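Local coordinates for colicin-D (Escherichia coli, PDB 5ZNM), which kills Escherichia coli and close relatives by inhibiting protein synthesis, this chain being the central domain and C-terminal tRNase domain of the plasmid-encoded toxin, at residues A[18-24]-A[271-275]; A[30-35]-A[227-231]; A[148-154]-A[176-182]. One frame throughout, in Å; residues are numbered along the deposited sequence.

Contact 1: A[18-24]-A[271-275]; sequences LFSKAGV and GTGVE
The Phe19 ring carries Val24 CG1, from its own segment, over the centre of one face, 3.7 Å above the plane, while Gly273 O comes to its edge near the plane, 3.5 Å from Phe19 CE1. Val274 CG1 approaches obliquely and touches Phe19 CD1 at 3.6 Å, the two side chains sliding past each other in opposite directions. That one methyl also gathers the helix end and the residue after the turn, with Ala22 CB 4.0 Å from Val274 CG1 and Leu18 CB and Val24 CG2 more loosely placed around it. Val274 has CG1 opposite its carbonyl carbon (chi1 -61°), which turns this branch into the group. Further along, Leu18 CD1 rests 4.0 Å from Gly273 CA, directly on the backbone. Trp265 of strand 262-267 extends the apolar cluster, and Asn225 of the second subunit packs on Val274. The helix turns off at Gly23, whose positive phi brings Val24 back over the phenylalanine. Helix 3-22 thus ends in a Schellman motif, its last apolar turn packed against the beginning of an antiparallel sheet strand.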
# COMPACT_ATOMS: atom_id res chain seq x y z
N LEU A 18 -8.80 -20.75 16.04
CA LEU A 18 -9.30 -19.62 15.25
C LEU A 18 -9.49 -20.00 13.80
O LEU A 18 -10.50 -19.65 13.17
CB LEU A 18 -8.34 -18.42 15.34
CG LEU A 18 -8.38 -17.57 16.60
CD1 LEU A 18 -7.15 -16.68 16.67
CD2 LEU A 18 -9.65 -16.75 16.62
N PHE A 19 -8.49 -20.68 13.23
CA PHE A 19 -8.59 -21.10 11.84
C PHE A 19 -9.78 -22.03 11.64
O PHE A 19 -10.48 -21.94 10.63
CB PHE A 19 -7.31 -21.81 11.39
CG PHE A 19 -6.18 -20.88 10.99
CD1 PHE A 19 -6.10 -19.57 11.46
CD2 PHE A 19 -5.18 -21.34 10.15
CE1 PHE A 19 -5.06 -18.75 11.09
CE2 PHE A 19 -4.11 -20.53 9.78
CZ PHE A 19 -4.07 -19.22 10.23
N SER A 20 -10.03 -22.92 12.60
CA SER A 20 -11.15 -23.84 12.48
C SER A 20 -12.48 -23.10 12.40
O SER A 20 -13.30 -23.37 11.52
CB SER A 20 -11.18 -24.83 13.64
OG SER A 20 -12.29 -25.69 13.49
N LYS A 21 -12.70 -22.15 13.31
CA LYS A 21 -13.94 -21.39 13.29
C LYS A 21 -14.07 -20.55 12.02
O LYS A 21 -15.19 -20.34 11.53
CB LYS A 21 -14.04 -20.48 14.51
CG LYS A 21 -14.06 -21.20 15.83
CD LYS A 21 -14.24 -20.20 16.95
CE LYS A 21 -13.19 -20.38 18.04
NZ LYS A 21 -13.53 -19.60 19.27
N ALA A 22 -12.95 -20.07 11.50
CA ALA A 22 -12.94 -19.17 10.35
C ALA A 22 -12.93 -19.91 9.02
O ALA A 22 -13.01 -19.26 7.97
CB ALA A 22 -11.72 -18.23 10.42
N GLY A 23 -12.81 -21.24 9.03
CA GLY A 23 -12.70 -21.98 7.79
C GLY A 23 -11.37 -21.79 7.07
O GLY A 23 -11.31 -21.92 5.84
N VAL A 24 -10.30 -21.52 7.81
CA VAL A 24 -9.02 -21.15 7.22
C VAL A 24 -8.03 -22.30 7.34
O VAL A 24 -7.95 -22.98 8.38
CB VAL A 24 -8.48 -19.87 7.89
CG1 VAL A 24 -7.04 -19.60 7.45
CG2 VAL A 24 -9.40 -18.68 7.58
N GLY A 271 0.02 -13.98 10.80
CA GLY A 271 -0.19 -15.34 10.35
C GLY A 271 -0.71 -16.27 11.41
O GLY A 271 -0.93 -17.46 11.11
N THR A 272 -0.93 -15.79 12.64
CA THR A 272 -1.36 -16.63 13.75
C THR A 272 -2.80 -16.37 14.17
O THR A 272 -3.32 -17.08 15.03
CB THR A 272 -0.43 -16.40 14.96
OG1 THR A 272 -0.39 -15.00 15.28
CG2 THR A 272 0.97 -16.90 14.62
N GLY A 273 -3.44 -15.36 13.58
CA GLY A 273 -4.84 -15.07 13.83
C GLY A 273 -5.56 -14.87 12.50
O GLY A 273 -5.04 -15.28 11.46
N VAL A 274 -6.75 -14.27 12.51
CA VAL A 274 -7.58 -14.19 11.31
C VAL A 274 -8.18 -12.80 11.17
O VAL A 274 -8.30 -12.03 12.13
CB VAL A 274 -8.73 -15.24 11.31
CG1 VAL A 274 -8.16 -16.66 11.34
CG2 VAL A 274 -9.67 -15.03 12.47
N GLU A 275 -8.56 -12.47 9.93
CA GLU A 275 -9.23 -11.20 9.64
C GLU A 275 -10.30 -11.42 8.60
O GLU A 275 -10.12 -12.19 7.65
CB GLU A 275 -8.24 -10.12 9.15
CG GLU A 275 -7.42 -10.52 7.96
CD GLU A 275 -6.57 -9.36 7.43
OE1 GLU A 275 -6.01 -8.58 8.23
OE2 GLU A 275 -6.46 -9.25 6.19

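Contact 2: A[30-35]-A[227-231]; sequences YTQEMM and QPVPV
The 30-35 and 227-231 backbones come closest at two places, Tyr30 with Pro228 (CA to CA 5.8 Å) and Met35 with Pro230 (5.3 Å), one just before the start of a helix and the other in its first turn. Pro230 lies over one face of the Tyr30 ring in a CH-pi contact: its CD sits 3.4 Å from the centroid of the Tyr30 ring, only 9° off the normal, and the two side chains cross at about a right angle. Pro230 CG covers the CE2 side of the same face, while the tyrosine hydroxyl reaches beyond the pair to a hydrogen bond with Gly192 O. A water joins the backbones, accepting from Tyr30 N at 2.9 Å and donating to Pro228 O at 2.7 Å.

Thr31 is the N-cap of helix 32-42 and forms a capping box with Met34, whose N donates to Thr31 OG1 at 3.1 Å, while Thr31 N gives a weak return bond to Met34 SD. The proline-rich segment passes the same helix start, touching Tyr30 before the cap and Met35 after it. Within that first turn, Met35 has CG anti to the backbone N (chi1 174°), and this carries its chain across Pro228, with SD 3.7 Å from Pro228 CB. Its CG also lies 3.4 Å from Val229 O. Farther along the helix, Ala38, Asn39 and Met42 continue the surface under Pro230, and Asn39 OD1 accepts from Val231 N.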
# COMPACT_ATOMS: atom_id res chain seq x y z
N TYR A 30 4.87 -25.29 -1.82
CA TYR A 30 4.54 -25.60 -3.19
C TYR A 30 5.70 -26.38 -3.80
O TYR A 30 6.83 -25.88 -3.85
CB TYR A 30 4.25 -24.32 -3.99
CG TYR A 30 3.00 -23.65 -3.51
CD1 TYR A 30 3.03 -22.79 -2.41
CD2 TYR A 30 1.77 -23.88 -4.13
CE1 TYR A 30 1.87 -22.18 -1.94
CE2 TYR A 30 0.60 -23.27 -3.68
CZ TYR A 30 0.66 -22.43 -2.59
OH TYR A 30 -0.49 -21.84 -2.14
N THR A 31 5.40 -27.59 -4.25
CA THR A 31 6.30 -28.22 -5.19
C THR A 31 6.30 -27.43 -6.49
O THR A 31 5.41 -26.62 -6.77
CB THR A 31 5.90 -29.67 -5.43
OG1 THR A 31 4.60 -29.71 -6.03
CG2 THR A 31 5.86 -30.43 -4.10
N GLN A 32 7.36 -27.63 -7.27
CA GLN A 32 7.42 -27.17 -8.64
C GLN A 32 6.11 -27.44 -9.39
O GLN A 32 5.45 -26.53 -9.89
CB GLN A 32 8.61 -27.88 -9.31
CG GLN A 32 8.94 -27.44 -10.69
CD GLN A 32 9.66 -26.14 -10.70
OE1 GLN A 32 10.44 -25.82 -9.80
NE2 GLN A 32 9.39 -25.35 -11.70
N GLU A 33 5.72 -28.72 -9.41
CA GLU A 33 4.51 -29.17 -10.10
C GLU A 33 3.27 -28.42 -9.62
O GLU A 33 2.43 -28.01 -10.43
CB GLU A 33 4.32 -30.68 -9.88
CG GLU A 33 5.54 -31.56 -10.11
CD GLU A 33 6.39 -31.74 -8.85
OE1 GLU A 33 6.15 -32.69 -8.10
OE2 GLU A 33 7.29 -30.92 -8.62
N MET A 34 3.12 -28.26 -8.30
CA MET A 34 1.98 -27.53 -7.77
C MET A 34 1.97 -26.10 -8.29
O MET A 34 0.94 -25.58 -8.71
CB MET A 34 2.01 -27.51 -6.25
CG MET A 34 1.63 -28.83 -5.59
SD MET A 34 1.93 -28.76 -3.82
CE MET A 34 0.70 -27.58 -3.29
N MET A 35 3.13 -25.44 -8.23
CA MET A 35 3.20 -24.03 -8.59
C MET A 35 2.82 -23.83 -10.05
O MET A 35 2.14 -22.85 -10.39
CB MET A 35 4.60 -23.50 -8.29
CG MET A 35 4.80 -22.08 -8.78
SD MET A 35 6.53 -21.69 -9.01
CE MET A 35 7.00 -22.93 -10.22
N GLN A 227 11.35 -19.28 -2.53
CA GLN A 227 10.89 -20.63 -2.82
C GLN A 227 9.67 -20.57 -3.72
O GLN A 227 9.07 -19.51 -3.89
CB GLN A 227 10.56 -21.34 -1.50
CG GLN A 227 11.76 -21.39 -0.55
CD GLN A 227 11.69 -22.56 0.43
OE1 GLN A 227 11.39 -23.68 0.04
NE2 GLN A 227 11.96 -22.28 1.70
N PRO A 228 9.29 -21.68 -4.37
CA PRO A 228 8.19 -21.61 -5.35
C PRO A 228 6.86 -21.25 -4.68
O PRO A 228 6.48 -21.82 -3.66
CB PRO A 228 8.16 -23.02 -5.95
CG PRO A 228 9.57 -23.58 -5.68
CD PRO A 228 9.95 -23.00 -4.37
N VAL A 229 6.17 -20.28 -5.28
CA VAL A 229 4.80 -19.92 -4.87
C VAL A 229 4.03 -19.52 -6.11
O VAL A 229 4.60 -19.09 -7.11
CB VAL A 229 4.77 -18.75 -3.85
CG1 VAL A 229 5.50 -19.08 -2.52
CG2 VAL A 229 5.33 -17.45 -4.49
N PRO A 230 2.69 -19.67 -6.07
CA PRO A 230 1.88 -19.14 -7.17
C PRO A 230 2.02 -17.63 -7.23
O PRO A 230 2.17 -16.96 -6.21
CB PRO A 230 0.45 -19.54 -6.79
CG PRO A 230 0.59 -20.58 -5.72
CD PRO A 230 1.86 -20.23 -5.00
N VAL A 231 1.97 -17.10 -8.44
CA VAL A 231 2.11 -15.66 -8.65
C VAL A 231 0.80 -15.18 -9.26
O VAL A 231 0.43 -15.58 -10.37
CB VAL A 231 3.32 -15.32 -9.52
CG1 VAL A 231 3.31 -13.84 -9.89
CG2 VAL A 231 4.60 -15.62 -8.72
O HOH W 1 6.74 -23.17 -1.28

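Contact 3: A[148-154]-A[176-182]; sequences SVNLPVR and IPAAVPV
Val149 and Val180 face each other as an antiparallel hydrogen-bonded pair, each backbone N donating to the other's carbonyl: Val149 N to Val180 O at 2.9 Å and Val180 N to Val149 O at 2.8 Å. The first of these donors lies in the carbonyl plane, the second is tilted from it. A third bond, Leu151 N to Ala178 O at 2.9 Å, prolongs the ladder past the strand end. Ser148 with Pro181 and Asn150 with Ala179 are the non-hydrogen-bonded pairs, and there Asn150 OD1 comes 3.7 Å from Ala179 CB. Val149 and Val180 turn to the opposite face; Val149 CG2 meets Val182 CG2 at 3.9 Å, and Leu151 CD1 touches Val180 CG2.

Arg154 reaches back to the partner segment. Its chain bends at chi3 (72°), bringing NH1 to Pro177 O at 2.8 Å; that oxygen lies in the guanidinium plane, though NH1 stands above the plane of the Pro177 carbonyl. Ala179 O lies over one guanidinium face, and Val180 CG2 packs alongside, 3.7 Å from Arg154 NE. A salt bridge from Arg154 NH2 to Asp261 OD1 adds to the grip and probably steadies the buried charge; NE is hydrogen-bonded as well.

Beyond these, Tyr278 backs Leu151, Val180 and Arg154. Residues 148-150 and 179-181 make a short two-stranded antiparallel ribbon, tied through Pro181 to Ile263 of edge strand 262-267, while Arg154 already belongs to strand 153-160 of another antiparallel sheet.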
# COMPACT_ATOMS: atom_id res chain seq x y z
N SER A 148 -23.30 -15.26 8.88
CA SER A 148 -23.56 -14.01 8.17
C SER A 148 -23.20 -12.85 9.09
O SER A 148 -23.02 -13.02 10.29
CB SER A 148 -25.01 -13.92 7.67
OG SER A 148 -25.93 -13.95 8.75
N VAL A 149 -23.09 -11.67 8.49
CA VAL A 149 -22.75 -10.45 9.20
C VAL A 149 -23.67 -9.35 8.69
O VAL A 149 -23.84 -9.20 7.48
CB VAL A 149 -21.27 -10.05 8.98
CG1 VAL A 149 -20.95 -8.76 9.73
CG2 VAL A 149 -20.34 -11.19 9.39
N ASN A 150 -24.26 -8.59 9.60
CA ASN A 150 -25.14 -7.50 9.21
C ASN A 150 -24.31 -6.25 8.95
O ASN A 150 -23.69 -5.71 9.86
CB ASN A 150 -26.19 -7.25 10.29
CG ASN A 150 -27.37 -8.22 10.22
OD1 ASN A 150 -27.36 -9.19 9.46
ND2 ASN A 150 -28.39 -7.96 11.02
N LEU A 151 -24.31 -5.80 7.70
CA LEU A 151 -23.56 -4.58 7.43
C LEU A 151 -24.51 -3.42 7.21
O LEU A 151 -25.54 -3.56 6.54
CB LEU A 151 -22.66 -4.72 6.21
CG LEU A 151 -21.54 -5.75 6.31
CD1 LEU A 151 -20.60 -5.63 5.10
CD2 LEU A 151 -20.77 -5.57 7.60
N PRO A 152 -24.17 -2.26 7.75
CA PRO A 152 -25.00 -1.09 7.53
C PRO A 152 -24.88 -0.55 6.11
O PRO A 152 -25.77 0.19 5.66
CB PRO A 152 -24.46 -0.12 8.60
CG PRO A 152 -23.14 -0.39 8.75
CD PRO A 152 -23.01 -1.90 8.59
N VAL A 153 -23.81 -0.89 5.39
CA VAL A 153 -23.57 -0.46 4.02
C VAL A 153 -23.11 -1.67 3.24
O VAL A 153 -22.21 -2.38 3.69
CB VAL A 153 -22.48 0.63 3.93
CG1 VAL A 153 -22.21 0.97 2.47
CG2 VAL A 153 -22.90 1.84 4.68
N ARG A 154 -23.71 -1.91 2.08
CA ARG A 154 -23.22 -2.93 1.17
C ARG A 154 -22.76 -2.28 -0.12
O ARG A 154 -23.14 -1.15 -0.45
CB ARG A 154 -24.28 -4.00 0.90
CG ARG A 154 -24.46 -4.94 2.09
CD ARG A 154 -25.68 -5.82 1.93
NE ARG A 154 -25.49 -6.85 0.92
CZ ARG A 154 -26.44 -7.71 0.57
NH1 ARG A 154 -27.63 -7.64 1.14
NH2 ARG A 154 -26.21 -8.63 -0.37
N ILE A 176 -32.19 -2.99 0.83
CA ILE A 176 -31.47 -4.22 0.53
C ILE A 176 -31.27 -4.73 1.96
O ILE A 176 -31.12 -3.92 2.88
CB ILE A 176 -30.16 -4.14 -0.26
CG1 ILE A 176 -29.09 -3.44 0.58
CG2 ILE A 176 -30.37 -3.35 -1.54
CD1 ILE A 176 -27.86 -3.07 -0.18
N PRO A 177 -31.31 -6.04 2.19
CA PRO A 177 -31.08 -6.55 3.55
C PRO A 177 -29.66 -6.27 4.02
O PRO A 177 -28.74 -6.07 3.22
CB PRO A 177 -31.34 -8.05 3.41
CG PRO A 177 -32.14 -8.19 2.14
CD PRO A 177 -31.65 -7.11 1.25
N ALA A 178 -29.49 -6.27 5.34
CA ALA A 178 -28.16 -6.06 5.89
C ALA A 178 -27.31 -7.32 5.89
O ALA A 178 -26.08 -7.23 5.91
CB ALA A 178 -28.26 -5.51 7.32
N ALA A 179 -27.94 -8.50 5.83
CA ALA A 179 -27.22 -9.75 6.05
C ALA A 179 -26.32 -10.07 4.87
O ALA A 179 -26.77 -10.11 3.72
CB ALA A 179 -28.20 -10.89 6.30
N VAL A 180 -25.04 -10.28 5.14
CA VAL A 180 -24.04 -10.63 4.14
C VAL A 180 -23.54 -12.02 4.48
O VAL A 180 -23.14 -12.25 5.62
CB VAL A 180 -22.87 -9.62 4.12
CG1 VAL A 180 -21.74 -10.11 3.24
CG2 VAL A 180 -23.36 -8.24 3.65
N PRO A 181 -23.53 -12.98 3.55
CA PRO A 181 -23.12 -14.35 3.90
C PRO A 181 -21.61 -14.49 4.07
O PRO A 181 -20.83 -13.92 3.31
CB PRO A 181 -23.60 -15.17 2.70
CG PRO A 181 -23.49 -14.20 1.55
CD PRO A 181 -23.93 -12.87 2.13
N VAL A 182 -21.22 -15.30 5.06
CA VAL A 182 -19.83 -15.71 5.25
C VAL A 182 -19.59 -17.03 4.54
O VAL A 182 -20.32 -18.01 4.75
CB VAL A 182 -19.49 -15.83 6.74
CG1 VAL A 182 -18.04 -16.29 6.93
CG2 VAL A 182 -19.75 -14.50 7.45

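In the fold
The three contacts illustrate how a chain can be tied together at widely different sequence separations. Contact 1 closes the longest span, and both contact 2 and contact 3 fall within it; contact 3 also lies within the span of contact 2. Contacts 1 and 3 have centres about 21 Å apart and nearest atoms about 6 Å apart, and both lean on Trp265 of strand 262-267. The centre of contact 2 lies about 36 Å from that of contact 3, and its nearest atoms are about 12 Å from contact 1. Contacts 1 and 2 also meet between subunits, since Gln227 of one copy donates to Thr272 O of the other, whereas contact 3 touches no second chain.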